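Local atomic coordinates of CghA (Chaetomium globosum, PDB entry 6KBC), a protein that belongs to the fungal Diels-Alderase family, builds two calycin-type beta domains in one chain and holds the ligand WK1 in a pocket. Residues A[25-28]-A[29-32]; A[136-140]-A[141-145]; A[263-266]-A[267-270]. All coordinates share one frame; numbering follows the deposited sequence.

Contact 1. Residues A[25-28]-A[29-32]; sequences AVIP and NSGN
The carboxamide of Asn-32 grips both polar backbone atoms of Ile-27, five residues earlier in the chain. Its OD1 accepts from Ile-27 N at 2.8 Å, almost straight (171° at the hydrogen) and on an in-plane lone pair of the amide oxygen. Its ND2 donates a hydrogen bond to Ile-27 O, also at 2.8 Å and on a lone pair in the carbonyl plane. One flat group thus pairs with a residue's N-H and C=O much as a neighbouring strand would. The second N-H of ND2 points to Ser-30 O at 2.9 Å; this acceptor also lies near the amide plane, but the donor stands above the plane of the Ser-30 carbonyl. With two acceptors for ND2 and two donors for OD1, Ile-27 N and Lys-36 NZ, the rotation of the amide is well defined. CG of Asn-32 sits beside its own backbone N and opposite the carbonyl carbon (chi1 -80°), which turns the amide back across the loop toward Ile-27. There the aliphatic part of Ile-27 adds packing, CB lying 3.6 Å from Asn-32 OD1 and CG2 reaching Ser-30 CB at 3.7 Å.

A second layer fixes the Asn-32 backbone: its N donates to Ser-30 OG at 2.8 Å, while that hydroxyl is also bonded to Gly-110 O. Lys-36 NZ hydrogen-bonds to Asn-32 OD1 and to Ala-25 O, and its charge would probably polarise the amide oxygen. Val-26, which is buried, packs against Trp-230 of strand 223-231 and against helix 172-175. The Ser-30 to Asn-32 link is an ST turn, set in a loop of the calycin-like N-terminal domain, between strands 6-10 and 46-54, held to its surroundings by side-chain-to-backbone bonds.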
ATOM      1  N   ALA A  25      10.232 -12.820  13.634  1.00 36.77           N
ATOM      2  CA  ALA A  25       9.740 -13.662  12.559  1.00 39.41           C
ATOM      3  C   ALA A  25       8.306 -13.306  12.172  1.00 43.47           C
ATOM      4  O   ALA A  25       7.570 -12.649  12.917  1.00 36.05           O
ATOM      5  CB  ALA A  25       9.811 -15.134  12.958  1.00 41.33           C
ATOM      6  N   VAL A  26       7.920 -13.749  10.969  1.00 40.63           N
ATOM      7  CA  VAL A  26       6.520 -13.700  10.572  1.00 37.11           C
ATOM      8  C   VAL A  26       5.703 -14.544  11.531  1.00 41.00           C
ATOM      9  O   VAL A  26       6.055 -15.693  11.830  1.00 38.85           O
ATOM     10  CB  VAL A  26       6.336 -14.205   9.134  1.00 37.94           C
ATOM     11  CG1 VAL A  26       4.851 -14.210   8.771  1.00 38.26           C
ATOM     12  CG2 VAL A  26       7.132 -13.364   8.153  1.00 36.15           C
ATOM     13  N   ILE A  27       4.595 -13.991  12.002  1.00 36.30           N
ATOM     14  CA  ILE A  27       3.614 -14.727  12.790  1.00 36.80           C
ATOM     15  C   ILE A  27       2.506 -15.171  11.853  1.00 37.22           C
ATOM     16  O   ILE A  27       1.803 -14.311  11.294  1.00 39.55           O
ATOM     17  CB  ILE A  27       3.056 -13.878  13.941  1.00 37.18           C
ATOM     18  CG1 ILE A  27       4.200 -13.312  14.782  1.00 38.29           C
ATOM     19  CG2 ILE A  27       2.070 -14.694  14.769  1.00 39.11           C
ATOM     20  CD1 ILE A  27       3.786 -12.183  15.710  1.00 38.53           C
ATOM     21  N   PRO A  28       2.300 -16.469  11.645  1.00 34.37           N
ATOM     22  CA  PRO A  28       1.182 -16.916  10.815  1.00 36.17           C
ATOM     23  C   PRO A  28      -0.154 -16.459  11.375  1.00 40.26           C
ATOM     24  O   PRO A  28      -0.327 -16.295  12.587  1.00 35.91           O
ATOM     25  CB  PRO A  28       1.298 -18.444  10.846  1.00 36.62           C
ATOM     26  CG  PRO A  28       2.129 -18.745  12.044  1.00 39.12           C
ATOM     27  CD  PRO A  28       3.076 -17.595  12.191  1.00 38.53           C
ATOM     28  N   ASN A  29      -1.102 -16.255  10.461  1.00 34.00           N
ATOM     29  CA  ASN A  29      -2.483 -15.899  10.785  1.00 38.76           C
ATOM     30  C   ASN A  29      -2.568 -14.685  11.712  1.00 36.34           C
ATOM     31  O   ASN A  29      -3.381 -14.636  12.638  1.00 39.00           O
ATOM     32  CB  ASN A  29      -3.217 -17.082  11.402  1.00 39.72           C
ATOM     33  CG  ASN A  29      -4.709 -16.922  11.338  1.00 44.10           C
ATOM     34  OD1 ASN A  29      -5.258 -16.436  10.334  1.00 39.17           O
ATOM     35  ND2 ASN A  29      -5.385 -17.319  12.408  1.00 44.08           N
ATOM     36  N   SER A  30      -1.751 -13.676  11.443  1.00 34.96           N
ATOM     37  CA  SER A  30      -1.722 -12.480  12.267  1.00 34.64           C
ATOM     38  C   SER A  30      -1.513 -11.256  11.392  1.00 35.67           C
ATOM     39  O   SER A  30      -0.851 -11.320  10.353  1.00 32.87           O
ATOM     40  CB  SER A  30      -0.613 -12.574  13.323  1.00 32.89           C
ATOM     41  OG  SER A  30      -0.302 -11.315  13.882  1.00 32.90           O
ATOM     42  N   GLY A  31      -2.087 -10.135  11.831  1.00 32.58           N
ATOM     43  CA  GLY A  31      -1.761  -8.856  11.233  1.00 29.73           C
ATOM     44  C   GLY A  31      -0.295  -8.499  11.331  1.00 35.83           C
ATOM     45  O   GLY A  31       0.185  -7.668  10.550  1.00 28.67           O
ATOM     46  N   ASN A  32       0.434  -9.106  12.274  1.00 33.51           N
ATOM     47  CA  ASN A  32       1.856  -8.821  12.460  1.00 30.45           C
ATOM     48  C   ASN A  32       2.104  -7.342  12.716  1.00 31.98           C
ATOM     49  O   ASN A  32       3.148  -6.806  12.348  1.00 32.42           O
ATOM     50  CB  ASN A  32       2.690  -9.295  11.265  1.00 32.43           C
ATOM     51  CG  ASN A  32       2.967 -10.781  11.301  1.00 32.73           C
ATOM     52  OD1 ASN A  32       4.044 -11.208  11.733  1.00 35.90           O
ATOM     53  ND2 ASN A  32       2.015 -11.574  10.842  1.00 30.98           N
TER

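Contact 2. Residues A[136-140]-A[141-145]; sequences DVAAD and LSTTT
Asp-136 and Thr-145 face each other as an antiparallel hydrogen-bonded pair in a beta hairpin, which joins strands 132-137 and 143-150 of the N-terminal calycin-like domain. Asp-136 N donates to Thr-145 O and Asp-136 O accepts from Thr-145 N at 2.8 Å. That same carbonyl oxygen also receives a CA-H...O contact from Thr-144 CA, 3.0 Å away. The carboxylate of Asp-136 has its polar partner outside the hairpin, in His-113.

Val-137 and Thr-144 form the next pair, non-hydrogen-bonded, with side chains on the same face of the sheet. They lie side by side and point the same way, CG2 of Val-137 meeting CG2 of Thr-144 at 4.1 Å; both touch Phe-51 of strand 46-54. The other Val-137 branch, CG1, stands anti to the backbone N (chi1 -177°) and thereby faces the turn, where it meets Leu-141 CD2 at 3.7 Å. Leu-33 and Leu-168 extend this apolar patch around Leu-141.

At Ala-138 the backbone N makes a nearly straight bond (171°) to Thr-143 O, the last rung before the chain turns. Its methyl carbon packs against the hydroxyl oxygens of Ser-142 and Thr-143. From Ala-138 to Leu-141 the chain follows a type I turn, closed by Leu-141 N donating to Ala-138 O at 3.0 Å.

Asp-140 ends the first segment and locks the turn to the returning chain. Its side chain, folded back between the backbone N and the carbonyl carbon (chi1 63°), brings OD1 over Ser-142. OD1 takes two bonds there: Ser-142 OG donates on the syn side at 2.6 Å, near the carboxylate plane, and Ser-142 N comes from above that plane at 3.0 Å.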
ATOM      1  N   ASP A 136      -4.750   3.155  15.332  1.00 33.82           N
ATOM      2  CA  ASP A 136      -5.280   2.237  16.317  1.00 36.06           C
ATOM      3  C   ASP A 136      -5.990   1.122  15.572  1.00 34.51           C
ATOM      4  O   ASP A 136      -6.830   1.391  14.710  1.00 34.56           O
ATOM      5  CB  ASP A 136      -6.250   2.974  17.253  1.00 40.34           C
ATOM      6  CG  ASP A 136      -6.391   2.305  18.593  1.00 49.88           C
ATOM      7  OD1 ASP A 136      -5.472   2.460  19.435  1.00 54.27           O
ATOM      8  OD2 ASP A 136      -7.442   1.661  18.812  1.00 54.28           O
ATOM      9  N   VAL A 137      -5.659  -0.124  15.882  1.00 35.97           N
ATOM     10  CA  VAL A 137      -6.274  -1.262  15.215  1.00 32.50           C
ATOM     11  C   VAL A 137      -6.811  -2.220  16.265  1.00 35.85           C
ATOM     12  O   VAL A 137      -6.082  -2.602  17.187  1.00 37.24           O
ATOM     13  CB  VAL A 137      -5.289  -1.990  14.287  1.00 32.52           C
ATOM     14  CG1 VAL A 137      -6.002  -3.096  13.573  1.00 31.07           C
ATOM     15  CG2 VAL A 137      -4.671  -1.009  13.285  1.00 32.18           C
ATOM     16  N   ALA A 138      -8.072  -2.622  16.106  1.00 34.30           N
ATOM     17  CA  ALA A 138      -8.685  -3.593  17.000  1.00 35.62           C
ATOM     18  C   ALA A 138      -7.898  -4.898  16.994  1.00 39.59           C
ATOM     19  O   ALA A 138      -7.256  -5.258  16.003  1.00 35.07           O
ATOM     20  CB  ALA A 138     -10.131  -3.856  16.589  1.00 33.97           C
ATOM     21  N   ALA A 139      -7.943  -5.606  18.127  1.00 33.28           N
ATOM     22  CA  ALA A 139      -7.273  -6.900  18.219  1.00 36.55           C
ATOM     23  C   ALA A 139      -7.841  -7.902  17.224  1.00 35.06           C
ATOM     24  O   ALA A 139      -7.102  -8.745  16.707  1.00 35.68           O
ATOM     25  CB  ALA A 139      -7.382  -7.462  19.644  1.00 38.09           C
ATOM     26  N   ASP A 140      -9.146  -7.861  16.962  1.00 32.06           N
ATOM     27  CA  ASP A 140      -9.703  -8.755  15.955  1.00 33.59           C
ATOM     28  C   ASP A 140      -9.656  -8.176  14.541  1.00 29.89           C
ATOM     29  O   ASP A 140     -10.302  -8.734  13.650  1.00 28.78           O
ATOM     30  CB  ASP A 140     -11.138  -9.159  16.292  1.00 33.38           C
ATOM     31  CG  ASP A 140     -12.103  -7.986  16.306  1.00 37.15           C
ATOM     32  OD1 ASP A 140     -11.698  -6.856  15.942  1.00 37.19           O
ATOM     33  OD2 ASP A 140     -13.296  -8.224  16.620  1.00 38.76           O
ATOM     34  N   LEU A 141      -8.919  -7.084  14.334  1.00 28.87           N
ATOM     35  CA  LEU A 141      -8.748  -6.438  13.028  1.00 33.82           C
ATOM     36  C   LEU A 141     -10.075  -5.964  12.440  1.00 36.38           C
ATOM     37  O   LEU A 141     -10.214  -5.819  11.215  1.00 29.59           O
ATOM     38  CB  LEU A 141      -8.040  -7.375  12.042  1.00 32.07           C
ATOM     39  CG  LEU A 141      -6.642  -7.851  12.453  1.00 29.62           C
ATOM     40  CD1 LEU A 141      -6.073  -8.803  11.412  1.00 31.63           C
ATOM     41  CD2 LEU A 141      -5.698  -6.690  12.703  1.00 30.96           C
ATOM     42  N   SER A 142     -11.072  -5.720  13.288  1.00 27.46           N
ATOM     43  CA  SER A 142     -12.375  -5.364  12.750  1.00 28.37           C
ATOM     44  C   SER A 142     -12.457  -3.889  12.403  1.00 24.62           C
ATOM     45  O   SER A 142     -13.284  -3.504  11.572  1.00 28.65           O
ATOM     46  CB  SER A 142     -13.469  -5.732  13.758  1.00 32.26           C
ATOM     47  OG  SER A 142     -13.251  -4.994  14.943  1.00 29.88           O
ATOM     48  N   THR A 143     -11.628  -3.052  13.024  1.00 24.87           N
ATOM     49  CA  THR A 143     -11.728  -1.611  12.863  1.00 27.87           C
ATOM     50  C   THR A 143     -10.349  -1.001  13.010  1.00 28.74           C
ATOM     51  O   THR A 143      -9.461  -1.568  13.652  1.00 31.60           O
ATOM     52  CB  THR A 143     -12.652  -0.951  13.913  1.00 34.82           C
ATOM     53  OG1 THR A 143     -11.974  -0.935  15.171  1.00 33.37           O
ATOM     54  CG2 THR A 143     -13.976  -1.691  14.069  1.00 31.97           C
ATOM     55  N   THR A 144     -10.185   0.180  12.413  1.00 25.77           N
ATOM     56  CA  THR A 144      -9.009   1.001  12.612  1.00 26.01           C
ATOM     57  C   THR A 144      -9.450   2.428  12.856  1.00 26.66           C
ATOM     58  O   THR A 144     -10.537   2.841  12.452  1.00 31.68           O
ATOM     59  CB  THR A 144      -8.043   1.024  11.404  1.00 30.73           C
ATOM     60  OG1 THR A 144      -8.573   1.886  10.392  1.00 26.93           O
ATOM     61  CG2 THR A 144      -7.855  -0.336  10.832  1.00 29.04           C
ATOM     62  N   THR A 145      -8.561   3.189  13.473  1.00 29.32           N
ATOM     63  CA  THR A 145      -8.717   4.627  13.574  1.00 30.18           C
ATOM     64  C   THR A 145      -7.360   5.263  13.371  1.00 31.47           C
ATOM     65  O   THR A 145      -6.381   4.848  13.990  1.00 35.43           O
ATOM     66  CB  THR A 145      -9.307   5.037  14.932  1.00 33.34           C
ATOM     67  OG1 THR A 145     -10.567   4.379  15.098  1.00 33.07           O
ATOM     68  CG2 THR A 145      -9.525   6.531  14.979  1.00 37.98           C
TER

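Contact 3. Residues A[263-266]-A[267-270]; sequences PHKY and YQNT
Pro-263 lies against one face of the Tyr-267 ring, an apolar contact at the start of the turn. CA of Pro-263 stands 3.8 Å above the ring plane, offset toward the rim. Farther along the ring, CB of Pro-263 approaches CE2 of Tyr-267 at 3.7 Å, and its CG lies 3.6 Å from Tyr-267 OH. The proline therefore covers the phenol end of the tyrosine more than the end nearer the main chain. Tyr-267 reaches it because CG is placed beside its own backbone N and opposite the carbonyl carbon (chi1 -63°), swinging the ring back over the start of the turn.

A second pairing joins Lys-265 and Gln-268. Gln-268 CG packs on the Lys-265 carbonyl oxygen at 3.2 Å, and the amide beyond it passes the aliphatic chain of the lysine more loosely, with Gln-268 CD 4.1 Å from Lys-265 CB. The two side chains run at a slant to one another.

Among the polar links, Tyr-266 N donates to Pro-263 O at 2.8 Å within the first segment. Across the two segments Gln-268 N makes a weak bond to Lys-265 O, long at 3.5 Å and bent to 135° at the hydrogen. Between these bonds, Tyr-266 and Tyr-267 both have positive phi, in the left-handed helical region, where the chain bends toward strand 269-277.

The side-chain ends are tied elsewhere: Lys-265 NZ forms a salt bridge with Glu-238, and Tyr-267 OH is hydrogen-bonded to Asp-395. This exposed connection links the antiparallel strands 252-261 and 269-277 of the C-terminal domain, with Gln-268 pairing to Ser-261 through the backbone; Pro-263 and Tyr-267 both rest on Thr-240 of neighbouring strand 239-249.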
ATOM      1  N   PRO A 263      18.348  -5.708 -12.406  1.00 23.83           N
ATOM      2  CA  PRO A 263      18.924  -6.694 -13.346  1.00 24.24           C
ATOM      3  C   PRO A 263      19.908  -7.664 -12.708  1.00 25.72           C
ATOM      4  O   PRO A 263      20.112  -8.748 -13.262  1.00 26.29           O
ATOM      5  CB  PRO A 263      19.620  -5.826 -14.419  1.00 23.95           C
ATOM      6  CG  PRO A 263      19.746  -4.454 -13.815  1.00 25.26           C
ATOM      7  CD  PRO A 263      18.555  -4.323 -12.864  1.00 22.29           C
ATOM      8  N   HIS A 264      20.527  -7.338 -11.565  1.00 25.77           N
ATOM      9  CA  HIS A 264      21.456  -8.311 -10.989  1.00 27.86           C
ATOM     10  C   HIS A 264      20.735  -9.552 -10.495  1.00 31.51           C
ATOM     11  O   HIS A 264      21.374 -10.593 -10.320  1.00 28.70           O
ATOM     12  CB  HIS A 264      22.317  -7.686  -9.873  1.00 33.11           C
ATOM     13  CG  HIS A 264      21.567  -7.343  -8.621  1.00 39.14           C
ATOM     14  ND1 HIS A 264      21.141  -6.060  -8.339  1.00 44.60           N
ATOM     15  CD2 HIS A 264      21.199  -8.103  -7.562  1.00 42.37           C
ATOM     16  CE1 HIS A 264      20.520  -6.052  -7.170  1.00 41.97           C
ATOM     17  NE2 HIS A 264      20.539  -7.279  -6.681  1.00 44.25           N
ATOM     18  N   LYS A 265      19.412  -9.486 -10.305  1.00 24.57           N
ATOM     19  CA  LYS A 265      18.621 -10.686 -10.080  1.00 24.45           C
ATOM     20  C   LYS A 265      17.703 -10.996 -11.254  1.00 23.64           C
ATOM     21  O   LYS A 265      16.724 -11.737 -11.088  1.00 23.02           O
ATOM     22  CB  LYS A 265      17.806 -10.573  -8.787  1.00 27.19           C
ATOM     23  CG  LYS A 265      18.685 -10.651  -7.555  1.00 36.95           C
ATOM     24  CD  LYS A 265      17.936 -10.229  -6.302  1.00 40.47           C
ATOM     25  CE  LYS A 265      18.566 -10.880  -5.082  1.00 48.87           C
ATOM     26  NZ  LYS A 265      18.571  -9.992  -3.880  1.00 49.06           N
ATOM     27  N   TYR A 266      17.993 -10.429 -12.429  1.00 22.98           N
ATOM     28  CA  TYR A 266      17.335 -10.825 -13.679  1.00 20.84           C
ATOM     29  C   TYR A 266      15.850 -10.452 -13.677  1.00 19.91           C
ATOM     30  O   TYR A 266      15.015 -11.180 -14.213  1.00 20.18           O
ATOM     31  CB  TYR A 266      17.537 -12.318 -13.942  1.00 21.03           C
ATOM     32  CG  TYR A 266      19.000 -12.699 -13.787  1.00 24.79           C
ATOM     33  CD1 TYR A 266      19.939 -12.305 -14.737  1.00 25.41           C
ATOM     34  CD2 TYR A 266      19.448 -13.400 -12.673  1.00 26.48           C
ATOM     35  CE1 TYR A 266      21.295 -12.632 -14.597  1.00 27.91           C
ATOM     36  CE2 TYR A 266      20.812 -13.721 -12.516  1.00 27.33           C
ATOM     37  CZ  TYR A 266      21.716 -13.337 -13.480  1.00 29.19           C
ATOM     38  OH  TYR A 266      23.054 -13.651 -13.345  1.00 35.13           O
ATOM     39  N   TYR A 267      15.538  -9.291 -13.096  1.00 19.53           N
ATOM     40  CA  TYR A 267      14.184  -8.735 -13.085  1.00 20.98           C
ATOM     41  C   TYR A 267      13.186  -9.744 -12.536  1.00 21.57           C
ATOM     42  O   TYR A 267      12.139 -10.009 -13.128  1.00 23.94           O
ATOM     43  CB  TYR A 267      13.775  -8.263 -14.478  1.00 18.80           C
ATOM     44  CG  TYR A 267      14.651  -7.147 -14.970  1.00 20.03           C
ATOM     45  CD1 TYR A 267      14.473  -5.859 -14.505  1.00 21.98           C
ATOM     46  CD2 TYR A 267      15.673  -7.387 -15.881  1.00 22.64           C
ATOM     47  CE1 TYR A 267      15.275  -4.834 -14.933  1.00 20.48           C
ATOM     48  CE2 TYR A 267      16.509  -6.345 -16.322  1.00 21.99           C
ATOM     49  CZ  TYR A 267      16.291  -5.082 -15.844  1.00 24.86           C
ATOM     50  OH  TYR A 267      17.073  -4.032 -16.258  1.00 22.70           O
ATOM     51  N   GLN A 268      13.555 -10.367 -11.423  1.00 19.51           N
ATOM     52  CA  GLN A 268      12.617 -11.217 -10.705  1.00 22.06           C
ATOM     53  C   GLN A 268      11.297 -10.485 -10.528  1.00 20.39           C
ATOM     54  O   GLN A 268      11.270  -9.299 -10.193  1.00 22.37           O
ATOM     55  CB  GLN A 268      13.176 -11.609  -9.337  1.00 23.04           C
ATOM     56  CG  GLN A 268      14.133 -12.758  -9.419  1.00 24.19           C
ATOM     57  CD  GLN A 268      14.714 -13.122  -8.093  1.00 32.45           C
ATOM     58  OE1 GLN A 268      14.506 -12.425  -7.093  1.00 35.46           O
ATOM     59  NE2 GLN A 268      15.449 -14.231  -8.062  1.00 32.23           N
ATOM     60  N   ASN A 269      10.211 -11.205 -10.793  1.00 19.80           N
ATOM     61  CA  ASN A 269       8.856 -10.671 -10.830  1.00 23.24           C
ATOM     62  C   ASN A 269       8.117 -11.277  -9.647  1.00 18.93           C
ATOM     63  O   ASN A 269       7.854 -12.485  -9.640  1.00 21.30           O
ATOM     64  CB  ASN A 269       8.203 -11.043 -12.159  1.00 20.82           C
ATOM     65  CG  ASN A 269       7.086 -10.107 -12.561  1.00 27.56           C
ATOM     66  OD1 ASN A 269       6.650  -9.249 -11.794  1.00 28.42           O
ATOM     67  ND2 ASN A 269       6.607 -10.277 -13.781  1.00 33.55           N
ATOM     68  N   THR A 270       7.826 -10.465  -8.632  1.00 19.49           N
ATOM     69  CA  THR A 270       7.182 -10.975  -7.426  1.00 20.58           C
ATOM     70  C   THR A 270       5.973 -10.117  -7.071  1.00 20.53           C
ATOM     71  O   THR A 270       5.884  -8.941  -7.445  1.00 19.52           O
ATOM     72  CB  THR A 270       8.156 -11.030  -6.234  1.00 19.52           C
ATOM     73  OG1 THR A 270       8.589  -9.709  -5.887  1.00 20.73           O
ATOM     74  CG2 THR A 270       9.392 -11.873  -6.586  1.00 22.16           C
TER

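Contacts 1 and 2 both belong to the N-terminal Diels-Alderase domain and meet directly: Gly-31 N lies 4.2 Å from Leu-141 CD1, a packing contact, and their centres are 15 Å apart. Contact 3 belongs to the C-terminal domain. It touches neither of them, its nearest atoms being about 15 Å from contact 1 and about 22 Å from contact 2, and it lies on the opposite side of the chain's centre from contact 2. The side chains of Val-26 in contact 1 and Lys-265 in contact 3 are each about 13 Å from WK1 in its pocket, too far to touch the ligand.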